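PDB 3H04: uncharacterized protein from Staphylococcus aureus subsp. aureus, which is of unknown function but has an alpha/beta-hydrolase fold and probably hydrolyses ester bonds. Local coordinates for residues 97-108 with 119-130; 150-160 with 171-179. All blocks are in the same frame, centred on the assembly; numbering follows the deposited sequence. Where two conformers were deposited one is given.

Contact 1. Residues 97-108 with 119-130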
loop_
_atom_site.group_PDB
_atom_site.type_symbol
_atom_site.label_atom_id
_atom_site.label_comp_id
_atom_site.label_asym_id
_atom_site.label_seq_id
_atom_site.Cartn_x
_atom_site.Cartn_y
_atom_site.Cartn_z
ATOM N N PRO A 97 12.541 -16.023 -3.073
ATOM C CA PRO A 97 12.574 -14.677 -2.491
ATOM C C PRO A 97 11.218 -14.022 -2.596
ATOM O O PRO A 97 10.550 -14.200 -3.600
ATOM C CB PRO A 97 13.588 -13.936 -3.368
ATOM C CG PRO A 97 14.549 -15.079 -3.827
ATOM C CD PRO A 97 13.572 -16.185 -4.117
ATOM N N ILE A 98 10.828 -13.278 -1.573
ATOM C CA ILE A 98 9.518 -12.622 -1.556
ATOM C C ILE A 98 9.662 -11.156 -1.096
ATOM O O ILE A 98 10.427 -10.854 -0.165
ATOM C CB ILE A 98 8.504 -13.481 -0.731
ATOM C CG1 ILE A 98 7.078 -12.969 -0.864
ATOM C CG2 ILE A 98 8.933 -13.618 0.725
ATOM C CD1 ILE A 98 6.009 -14.029 -0.453
ATOM N N PHE A 99 8.933 -10.268 -1.782
ATOM C CA PHE A 99 8.930 -8.849 -1.524
ATOM C C PHE A 99 7.503 -8.295 -1.401
ATOM O O PHE A 99 6.566 -8.813 -2.032
ATOM C CB PHE A 99 9.622 -8.137 -2.691
ATOM C CG PHE A 99 11.005 -8.680 -2.982
ATOM C CD1 PHE A 99 12.092 -8.187 -2.307
ATOM C CD2 PHE A 99 11.192 -9.721 -3.886
ATOM C CE1 PHE A 99 13.361 -8.691 -2.547
ATOM C CE2 PHE A 99 12.424 -10.221 -4.113
ATOM C CZ PHE A 99 13.516 -9.695 -3.464
ATOM N N THR A 100 7.374 -7.201 -0.663
ATOM C CA THR A 100 6.115 -6.437 -0.636
ATOM C C THR A 100 6.343 -5.117 -1.364
ATOM O O THR A 100 7.419 -4.497 -1.274
ATOM C CB THR A 100 5.568 -6.248 0.775
ATOM O OG1 THR A 100 6.545 -5.605 1.631
ATOM C CG2 THR A 100 5.171 -7.646 1.386
ATOM N N PHE A 101 5.355 -4.731 -2.148
ATOM C CA PHE A 101 5.396 -3.527 -2.962
ATOM C C PHE A 101 4.064 -2.893 -2.716
ATOM O O PHE A 101 3.051 -3.502 -3.057
ATOM C CB PHE A 101 5.594 -3.876 -4.442
ATOM C CG PHE A 101 5.357 -2.718 -5.384
ATOM C CD1 PHE A 101 5.533 -1.417 -4.963
ATOM C CD2 PHE A 101 4.940 -2.950 -6.688
ATOM C CE1 PHE A 101 5.361 -0.335 -5.827
ATOM C CE2 PHE A 101 4.714 -1.878 -7.563
ATOM C CZ PHE A 101 4.943 -0.575 -7.148
ATOM N N GLY A 102 4.056 -1.722 -2.071
ATOM C CA GLY A 102 2.834 -0.942 -1.890
ATOM C C GLY A 102 2.954 0.482 -2.393
ATOM O O GLY A 102 4.067 1.049 -2.538
ATOM N N ARG A 103 1.803 1.067 -2.687
ATOM C CA ARG A 103 1.687 2.466 -3.033
ATOM C C ARG A 103 0.756 3.073 -2.039
ATOM O O ARG A 103 -0.342 2.555 -1.793
ATOM C CB ARG A 103 1.193 2.672 -4.471
ATOM C CG ARG A 103 2.117 1.954 -5.468
ATOM C CD ARG A 103 1.948 2.309 -6.894
ATOM N NE ARG A 103 0.590 2.034 -7.397
ATOM C CZ ARG A 103 0.108 2.443 -8.579
ATOM N NH1 ARG A 103 0.842 3.165 -9.406
ATOM N NH2 ARG A 103 -1.122 2.110 -8.943
ATOM N N SER A 104 1.189 4.205 -1.495
ATOM C CA SER A 104 0.405 5.001 -0.578
ATOM C C SER A 104 0.105 4.123 0.669
ATOM O O SER A 104 1.018 3.568 1.275
ATOM C CB SER A 104 -0.830 5.584 -1.303
ATOM O OG SER A 104 -1.322 6.682 -0.569
ATOM N N SER A 105 -1.159 3.985 1.064
ATOM C CA SER A 105 -1.524 3.141 2.177
ATOM C C SER A 105 -1.170 1.665 1.967
ATOM O O SER A 105 -0.986 0.944 2.930
ATOM C CB SER A 105 -3.034 3.272 2.433
ATOM O OG SER A 105 -3.784 3.063 1.208
ATOM N N GLY A 106 -1.066 1.202 0.727
ATOM C CA GLY A 106 -0.545 -0.129 0.478
ATOM C C GLY A 106 0.890 -0.327 0.912
ATOM O O GLY A 106 1.291 -1.459 1.271
ATOM N N ALA A 107 1.689 0.753 0.850
ATOM C CA ALA A 107 3.080 0.696 1.304
ATOM C C ALA A 107 3.127 0.598 2.818
ATOM O O ALA A 107 3.961 -0.133 3.373
ATOM C CB ALA A 107 3.919 1.917 0.781
ATOM N N TYR A 108 2.207 1.278 3.508
ATOM C CA TYR A 108 2.029 1.069 4.960
ATOM C C TYR A 108 1.744 -0.409 5.294
ATOM O O TYR A 108 2.463 -1.015 6.117
ATOM C CB TYR A 108 0.872 1.948 5.463
ATOM C CG TYR A 108 0.419 1.714 6.889
ATOM C CD1 TYR A 108 1.255 1.937 7.965
ATOM C CD2 TYR A 108 -0.866 1.281 7.141
ATOM C CE1 TYR A 108 0.804 1.777 9.271
ATOM C CE2 TYR A 108 -1.326 1.151 8.403
ATOM C CZ TYR A 108 -0.476 1.361 9.480
ATOM O OH TYR A 108 -0.963 1.213 10.747
ATOM N N ILE A 119 10.570 -11.424 5.148
ATOM C CA ILE A 119 10.614 -11.208 3.691
ATOM C C ILE A 119 11.947 -10.620 3.271
ATOM O O ILE A 119 12.731 -10.209 4.113
ATOM C CB ILE A 119 9.435 -10.309 3.206
ATOM C CG1 ILE A 119 9.618 -8.855 3.590
ATOM C CG2 ILE A 119 8.069 -10.893 3.724
ATOM C CD1 ILE A 119 8.471 -7.976 3.165
ATOM N N ASP A 120 12.184 -10.510 1.970
ATOM C CA ASP A 120 13.524 -10.118 1.467
ATOM C C ASP A 120 13.710 -8.648 1.125
ATOM O O ASP A 120 14.832 -8.172 0.924
ATOM C CB ASP A 120 13.852 -11.000 0.277
ATOM C CG ASP A 120 13.801 -12.451 0.664
ATOM O OD1 ASP A 120 14.767 -12.874 1.280
ATOM O OD2 ASP A 120 12.775 -13.137 0.460
ATOM N N GLY A 121 12.611 -7.914 1.086
ATOM C CA GLY A 121 12.669 -6.487 0.809
ATOM C C GLY A 121 11.307 -5.863 0.675
ATOM O O GLY A 121 10.312 -6.561 0.522
ATOM N N VAL A 122 11.279 -4.525 0.708
ATOM C CA VAL A 122 10.046 -3.764 0.600
ATOM C C VAL A 122 10.234 -2.625 -0.372
ATOM O O VAL A 122 11.289 -1.938 -0.335
ATOM C CB VAL A 122 9.629 -3.086 1.968
ATOM C CG1 VAL A 122 8.340 -2.211 1.753
ATOM C CG2 VAL A 122 9.382 -4.150 3.033
ATOM N N ILE A 123 9.242 -2.437 -1.244
ATOM C CA ILE A 123 9.179 -1.310 -2.159
ATOM C C ILE A 123 8.052 -0.416 -1.677
ATOM O O ILE A 123 6.917 -0.856 -1.628
ATOM C CB ILE A 123 8.929 -1.736 -3.589
ATOM C CG1 ILE A 123 9.886 -2.888 -3.964
ATOM C CG2 ILE A 123 8.992 -0.495 -4.529
ATOM C CD1 ILE A 123 9.318 -3.813 -4.988
ATOM N N ASP A 124 8.397 0.813 -1.292
ATOM C CA ASP A 124 7.510 1.775 -0.609
ATOM C C ASP A 124 7.382 2.978 -1.494
ATOM O O ASP A 124 8.298 3.818 -1.560
ATOM C CB ASP A 124 8.126 2.159 0.746
ATOM C CG ASP A 124 7.491 3.383 1.413
ATOM O OD1 ASP A 124 6.406 3.874 1.013
ATOM O OD2 ASP A 124 8.161 3.884 2.374
ATOM N N PHE A 125 6.256 3.050 -2.219
ATOM C CA PHE A 125 5.958 4.231 -3.027
ATOM C C PHE A 125 5.026 5.131 -2.205
ATOM O O PHE A 125 3.885 4.750 -1.910
ATOM C CB PHE A 125 5.288 3.864 -4.344
ATOM C CG PHE A 125 6.223 3.485 -5.463
ATOM C CD1 PHE A 125 7.551 3.069 -5.247
ATOM C CD2 PHE A 125 5.749 3.531 -6.766
ATOM C CE1 PHE A 125 8.378 2.678 -6.338
ATOM C CE2 PHE A 125 6.538 3.176 -7.808
ATOM C CZ PHE A 125 7.861 2.745 -7.616
ATOM N N TYR A 126 5.548 6.287 -1.777
ATOM C CA TYR A 126 4.798 7.328 -1.092
ATOM C C TYR A 126 3.849 6.872 0.028
ATOM O O TYR A 126 2.698 7.347 0.128
ATOM C CB TYR A 126 4.086 8.271 -2.052
ATOM C CG TYR A 126 3.457 7.638 -3.276
ATOM C CD1 TYR A 126 2.175 7.080 -3.214
ATOM C CD2 TYR A 126 4.166 7.516 -4.458
ATOM C CE1 TYR A 126 1.566 6.449 -4.341
ATOM C CE2 TYR A 126 3.556 6.914 -5.592
ATOM C CZ TYR A 126 2.266 6.400 -5.522
ATOM O OH TYR A 126 1.695 5.778 -6.601
ATOM N N GLY A 127 4.360 5.968 0.854
ATOM C CA GLY A 127 3.662 5.454 2.017
ATOM C C GLY A 127 4.265 6.004 3.325
ATOM O O GLY A 127 4.901 7.084 3.378
ATOM N N TYR A 128 4.027 5.237 4.365
ATOM C CA TYR A 128 4.283 5.646 5.721
ATOM C C TYR A 128 4.334 4.409 6.586
ATOM O O TYR A 128 3.789 3.393 6.213
ATOM C CB TYR A 128 3.168 6.569 6.224
ATOM C CG TYR A 128 1.750 6.152 5.892
ATOM C CD1 TYR A 128 0.993 5.422 6.798
ATOM C CD2 TYR A 128 1.179 6.458 4.650
ATOM C CE1 TYR A 128 -0.316 5.032 6.500
ATOM C CE2 TYR A 128 -0.169 6.091 4.343
ATOM C CZ TYR A 128 -0.887 5.396 5.289
ATOM O OH TYR A 128 -2.150 4.991 5.029
ATOM N N SER A 129 4.956 4.527 7.754
ATOM C CA SER A 129 5.147 3.401 8.696
ATOM C C SER A 129 4.305 3.531 9.984
ATOM O O SER A 129 4.476 2.774 10.953
ATOM C CB SER A 129 6.628 3.354 9.080
ATOM O OG SER A 129 7.031 4.523 9.820
ATOM N N ARG A 130 3.501 4.581 10.038
ATOM C CA ARG A 130 2.753 4.892 11.258
ATOM C C ARG A 130 1.511 5.693 10.874
ATOM O O ARG A 130 1.511 6.380 9.845
ATOM C CB ARG A 130 3.643 5.674 12.226
ATOM C CG ARG A 130 4.304 6.848 11.514
ATOM C CD ARG A 130 5.215 7.700 12.359
ATOM N NE ARG A 130 5.769 8.791 11.545
ATOM C CZ ARG A 130 6.647 9.682 12.002
ATOM N NH1 ARG A 130 7.074 9.614 13.246
ATOM N NH2 ARG A 130 7.094 10.656 11.219
#
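Phe101 turns the edge of its ring to the face of Phe125: atom CE1 of Phe101 stands over the centre of the Phe125 ring, the planes 74° apart, a T-shaped pair. Phe101 gets there with CG anti to its own backbone N (chi1 168°), which also lays CD1 3.6 Å from CG2 of Ile123. Flat rings and a branched aliphatic suit this side of the sheet, which helix 256-273 covers. Where helix 105-116 meets the loop after strand 121-125, Tyr108 and Tyr128 lie nearly parallel but slid apart. Tyr108 CB sits over one face of the Tyr128 ring, a CH-pi contact, with CG of Tyr108 3.4 Å from CE1 of Tyr128; Tyr128 O lies at the Tyr108 edge.

The backbones run parallel, with bonds alternating from Thr100 N to Gly121 O through to Ser104 N, 2.8 Å from Phe125 O. At the start, Asp120 pairs twice with Ile98: its N donates to Ile98 O, and its OD2 accepts from Ile98 N on the anti side, at 2.8 Å and a nearly straight 170°. Asp124 OD1 accepts from Gly127 N at 2.9 Å, an Asx motif that curls the chain beyond the strand.

Gly102 lies close against Gly106 O, and Gly106 against Arg103 O; having no side chain, both fit the tight turn. Ser104, with a positive phi, occupies the strained corner, and its OG is hydrogen-bonded to NE2 of His248. This beta-alpha-beta unit carries a Gly-X-Ser-X-Gly sequence and has the geometry of the nucleophile elbow of alpha/beta-hydrolases, with Ser104 the probable nucleophile of a Ser104-His248-Asp220 triad.

Contact 2. Residues 150-160 with 171-179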
loop_
_atom_site.group_PDB
_atom_site.type_symbol
_atom_site.label_atom_id
_atom_site.label_comp_id
_atom_site.label_asym_id
_atom_site.label_seq_id
_atom_site.Cartn_x
_atom_site.Cartn_y
_atom_site.Cartn_z
ATOM N N ILE A 150 -19.346 18.647 0.051
ATOM C CA ILE A 150 -20.281 17.521 0.196
ATOM C C ILE A 150 -20.836 17.510 1.624
ATOM O O ILE A 150 -20.498 18.383 2.435
ATOM C CB ILE A 150 -19.617 16.195 -0.129
ATOM C CG1 ILE A 150 -18.451 15.894 0.823
ATOM C CG2 ILE A 150 -19.148 16.189 -1.594
ATOM C CD1 ILE A 150 -17.448 14.957 0.224
ATOM N N ASN A 151 -21.741 16.583 1.924
ATOM C CA ASN A 151 -22.225 16.424 3.302
ATOM C C ASN A 151 -22.141 14.939 3.706
ATOM O O ASN A 151 -21.749 14.101 2.910
ATOM C CB ASN A 151 -23.650 16.937 3.385
ATOM C CG ASN A 151 -24.540 16.207 2.434
ATOM O OD1 ASN A 151 -24.470 14.982 2.364
ATOM N ND2 ASN A 151 -25.271 16.932 1.619
ATOM N N GLU A 152 -22.522 14.634 4.936
ATOM C CA GLU A 152 -22.420 13.281 5.495
ATOM C C GLU A 152 -23.404 12.274 4.893
ATOM O O GLU A 152 -23.176 11.071 4.994
ATOM C CB GLU A 152 -22.684 13.314 7.020
ATOM C CG GLU A 152 -21.594 13.929 7.888
ATOM C CD GLU A 152 -21.994 14.007 9.383
ATOM O OE1 GLU A 152 -22.966 14.725 9.741
ATOM O OE2 GLU A 152 -21.332 13.342 10.207
ATOM N N THR A 153 -24.517 12.746 4.339
ATOM C CA THR A 153 -25.458 11.825 3.692
ATOM C C THR A 153 -24.865 11.441 2.360
ATOM O O THR A 153 -24.835 10.275 2.035
ATOM C CB THR A 153 -26.844 12.396 3.459
ATOM O OG1 THR A 153 -27.502 12.528 4.714
ATOM C CG2 THR A 153 -27.688 11.465 2.546
ATOM N N MET A 154 -24.433 12.464 1.609
ATOM C CA MET A 154 -23.719 12.306 0.343
ATOM C C MET A 154 -22.663 11.225 0.533
ATOM O O MET A 154 -22.638 10.258 -0.211
ATOM C CB MET A 154 -23.095 13.658 -0.081
ATOM C CG MET A 154 -22.973 13.940 -1.590
ATOM S SD MET A 154 -21.311 13.595 -2.189
ATOM C CE MET A 154 -21.109 12.016 -1.396
ATOM N N ILE A 155 -21.833 11.360 1.569
ATOM C CA ILE A 155 -20.738 10.404 1.829
ATOM C C ILE A 155 -21.234 9.039 2.292
ATOM O O ILE A 155 -20.721 8.011 1.840
ATOM C CB ILE A 155 -19.676 10.981 2.815
ATOM C CG1 ILE A 155 -19.193 12.379 2.348
ATOM C CG2 ILE A 155 -18.510 10.040 3.002
ATOM C CD1 ILE A 155 -18.694 12.453 0.926
ATOM N N ALA A 156 -22.285 8.996 3.117
ATOM C CA ALA A 156 -22.773 7.706 3.588
ATOM C C ALA A 156 -23.340 6.908 2.417
ATOM O O ALA A 156 -23.260 5.686 2.384
ATOM C CB ALA A 156 -23.808 7.894 4.649
ATOM N N GLN A 157 -23.899 7.588 1.431
ATOM C CA GLN A 157 -24.457 6.862 0.289
ATOM C C GLN A 157 -23.393 6.390 -0.705
ATOM O O GLN A 157 -23.728 5.772 -1.718
ATOM C CB GLN A 157 -25.564 7.688 -0.392
ATOM C CG GLN A 157 -26.793 7.949 0.510
ATOM C CD GLN A 157 -27.390 6.660 1.140
ATOM O OE1 GLN A 157 -27.423 6.510 2.368
ATOM N NE2 GLN A 157 -27.823 5.723 0.294
ATOM N N LEU A 158 -22.113 6.665 -0.430
ATOM C CA LEU A 158 -21.036 6.119 -1.253
ATOM C C LEU A 158 -20.454 4.848 -0.657
ATOM O O LEU A 158 -19.603 4.190 -1.269
ATOM C CB LEU A 158 -19.978 7.175 -1.469
ATOM C CG LEU A 158 -20.421 8.354 -2.317
ATOM C CD1 LEU A 158 -19.334 9.446 -2.383
ATOM C CD2 LEU A 158 -20.871 7.830 -3.737
ATOM N N THR A 159 -20.938 4.496 0.540
ATOM C CA THR A 159 -20.576 3.271 1.189
ATOM C C THR A 159 -21.490 2.131 0.812
ATOM O O THR A 159 -22.597 2.292 0.234
ATOM C CB THR A 159 -20.527 3.409 2.749
ATOM O OG1 THR A 159 -21.837 3.619 3.249
ATOM C CG2 THR A 159 -19.641 4.553 3.155
ATOM N N SER A 160 -21.026 0.948 1.173
ATOM C CA SER A 160 -21.686 -0.262 0.802
ATOM C C SER A 160 -22.365 -0.834 2.045
ATOM O O SER A 160 -21.873 -0.647 3.158
ATOM C CB SER A 160 -20.651 -1.250 0.235
ATOM O OG SER A 160 -21.259 -2.498 -0.033
ATOM N N GLN A 171 -17.507 6.896 -7.558
ATOM C CA GLN A 171 -17.034 8.036 -6.764
ATOM C C GLN A 171 -16.750 7.776 -5.278
ATOM O O GLN A 171 -16.700 8.652 -4.447
ATOM C CB GLN A 171 -17.924 9.246 -6.964
ATOM C CG GLN A 171 -19.237 9.146 -6.470
ATOM C CD GLN A 171 -20.216 8.485 -7.443
ATOM O OE1 GLN A 171 -19.865 7.642 -8.272
ATOM N NE2 GLN A 171 -21.462 8.808 -7.268
ATOM N N ARG A 172 -16.469 6.537 -4.977
ATOM C CA ARG A 172 -16.223 6.136 -3.637
ATOM C C ARG A 172 -15.052 6.933 -3.068
ATOM O O ARG A 172 -15.022 7.192 -1.862
ATOM C CB ARG A 172 -15.902 4.628 -3.617
ATOM C CG ARG A 172 -15.657 4.114 -2.233
ATOM C CD ARG A 172 -15.550 2.634 -2.253
ATOM N NE ARG A 172 -15.156 2.230 -0.943
ATOM C CZ ARG A 172 -15.933 1.678 -0.037
ATOM N NH1 ARG A 172 -17.201 1.352 -0.305
ATOM N NH2 ARG A 172 -15.403 1.443 1.160
ATOM N N PHE A 173 -14.114 7.325 -3.915
ATOM C CA PHE A 173 -12.955 8.080 -3.425
ATOM C C PHE A 173 -13.274 9.364 -2.648
ATOM O O PHE A 173 -12.453 9.811 -1.822
ATOM C CB PHE A 173 -11.981 8.331 -4.547
ATOM C CG PHE A 173 -12.243 9.527 -5.280
ATOM C CD1 PHE A 173 -11.746 10.714 -4.809
ATOM C CD2 PHE A 173 -13.021 9.514 -6.421
ATOM C CE1 PHE A 173 -11.968 11.833 -5.412
ATOM C CE2 PHE A 173 -13.231 10.730 -7.075
ATOM C CZ PHE A 173 -12.705 11.879 -6.550
ATOM N N LEU A 174 -14.486 9.908 -2.824
ATOM C CA LEU A 174 -14.883 11.086 -2.053
ATOM C C LEU A 174 -14.980 10.806 -0.575
ATOM O O LEU A 174 -14.887 11.732 0.202
ATOM C CB LEU A 174 -16.216 11.648 -2.543
ATOM C CG LEU A 174 -16.161 12.298 -3.921
ATOM C CD1 LEU A 174 -17.605 12.563 -4.418
ATOM C CD2 LEU A 174 -15.303 13.577 -3.930
ATOM N N ILE A 175 -15.204 9.543 -0.194
ATOM C CA ILE A 175 -15.196 9.162 1.235
ATOM C C ILE A 175 -13.826 9.487 1.855
ATOM O O ILE A 175 -13.734 9.997 2.984
ATOM C CB ILE A 175 -15.474 7.668 1.435
ATOM C CG1 ILE A 175 -16.853 7.253 0.909
ATOM C CG2 ILE A 175 -15.408 7.286 2.952
ATOM C CD1 ILE A 175 -16.880 5.680 0.796
ATOM N N TYR A 176 -12.772 9.239 1.093
ATOM C CA TYR A 176 -11.387 9.515 1.542
ATOM C C TYR A 176 -11.084 11.038 1.536
ATOM O O TYR A 176 -10.457 11.557 2.468
ATOM C CB TYR A 176 -10.395 8.775 0.663
ATOM C CG TYR A 176 -8.947 9.151 0.941
ATOM C CD1 TYR A 176 -8.305 8.686 2.116
ATOM C CD2 TYR A 176 -8.270 10.016 0.133
ATOM C CE1 TYR A 176 -7.037 9.062 2.449
ATOM C CE2 TYR A 176 -6.925 10.362 0.409
ATOM C CZ TYR A 176 -6.315 9.867 1.579
ATOM O OH TYR A 176 -5.014 10.177 1.996
ATOM N N VAL A 177 -11.511 11.734 0.490
ATOM C CA VAL A 177 -11.340 13.183 0.421
ATOM C C VAL A 177 -12.018 13.830 1.628
ATOM O O VAL A 177 -11.459 14.729 2.302
ATOM C CB VAL A 177 -11.957 13.730 -0.914
ATOM C CG1 VAL A 177 -12.149 15.225 -0.834
ATOM C CG2 VAL A 177 -11.030 13.411 -2.177
ATOM N N TYR A 178 -13.217 13.350 1.917
ATOM C CA TYR A 178 -13.980 13.856 3.044
ATOM C C TYR A 178 -13.228 13.564 4.348
ATOM O O TYR A 178 -13.080 14.441 5.199
ATOM C CB TYR A 178 -15.352 13.187 3.076
ATOM C CG TYR A 178 -16.187 13.613 4.253
ATOM C CD1 TYR A 178 -16.813 14.838 4.265
ATOM C CD2 TYR A 178 -16.357 12.772 5.341
ATOM C CE1 TYR A 178 -17.630 15.226 5.366
ATOM C CE2 TYR A 178 -17.127 13.154 6.427
ATOM C CZ TYR A 178 -17.748 14.369 6.435
ATOM O OH TYR A 178 -18.489 14.712 7.526
ATOM N N ALA A 179 -12.796 12.322 4.505
ATOM C CA ALA A 179 -12.090 11.925 5.721
ATOM C C ALA A 179 -10.827 12.778 5.995
ATOM O O ALA A 179 -10.642 13.324 7.132
ATOM C CB ALA A 179 -11.722 10.420 5.639
#
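Apolar packing carries most of this contact. Ile155 faces helix 173-182 and divides its branches: CG1 lies over one face of the Tyr178 ring, a CH-pi contact 4.1 Å from the centroid, while CG2 reaches CG1 of Ile175 at 3.9 Å, the two side chains sliding past each other in opposite directions. Tyr178 offers that face because its CG is anti to the backbone N (chi1 177°), and Ile150 CG1 comes obliquely to the same ring at CD1. A beta-branched residue suits the place of Ile155, whose CG1 and CG2 arms meet Tyr178 and Ile175 separately. Leu158, just past helix 152-156, forks over the start of the second segment. Its CD1 meets Leu174 CB at 3.8 Å, and its CD2 presses on the aliphatic CG of Gln171 at 3.4 Å, the side chains crossing at about a right angle. Thr159 adds its methyl CG2 against Ile175 CD1.

Polar groups work mainly around this core. Asn151 N-caps helix 152-156, its OD1 accepting from Met154 N at 2.6 Å, a role suited to a short amide. Thr159 OG1 donates to Ala156 O at 2.7 Å, and that carbonyl also takes Thr159 N, so two bonds fix the type I turn. Arg172 is extended as far as NE, with Ile175 CD1 over one face of its guanidinium; its nitrogens bond to Glu72, Met41 and Gln168. Tyr178 OH touches Glu152 CG at 3.2 Å and bonds to Lys184.

The two segments therefore adhere by shape and hydrophobic burial, whereas hydrogen bonds shape each segment internally, and Glu72 and Lys184 are charged partners of Arg172 and Tyr178 at the edge of the contact.

Contact 1 comes first along the chain and closes before contact 2 opens; their centres lie 27 Å apart, and the nearest atoms, about 6 Å apart, do not touch. Residues 97-108 and 119-130 occupy the middle of the eight-stranded mixed sheet, close to the centre of the chain. Residues 150-160 and 171-179 belong to a group of helices inserted between strand 121-125 and strand 212-217; the centre of contact 2 lies about 21 Å from the centre of the chain, and it shares no strand with contact 1. Such an insertion after this strand is where many alpha/beta-hydrolases place a lid or cap, so contact 2 probably belongs to a cap-like region beside the putative catalytic core.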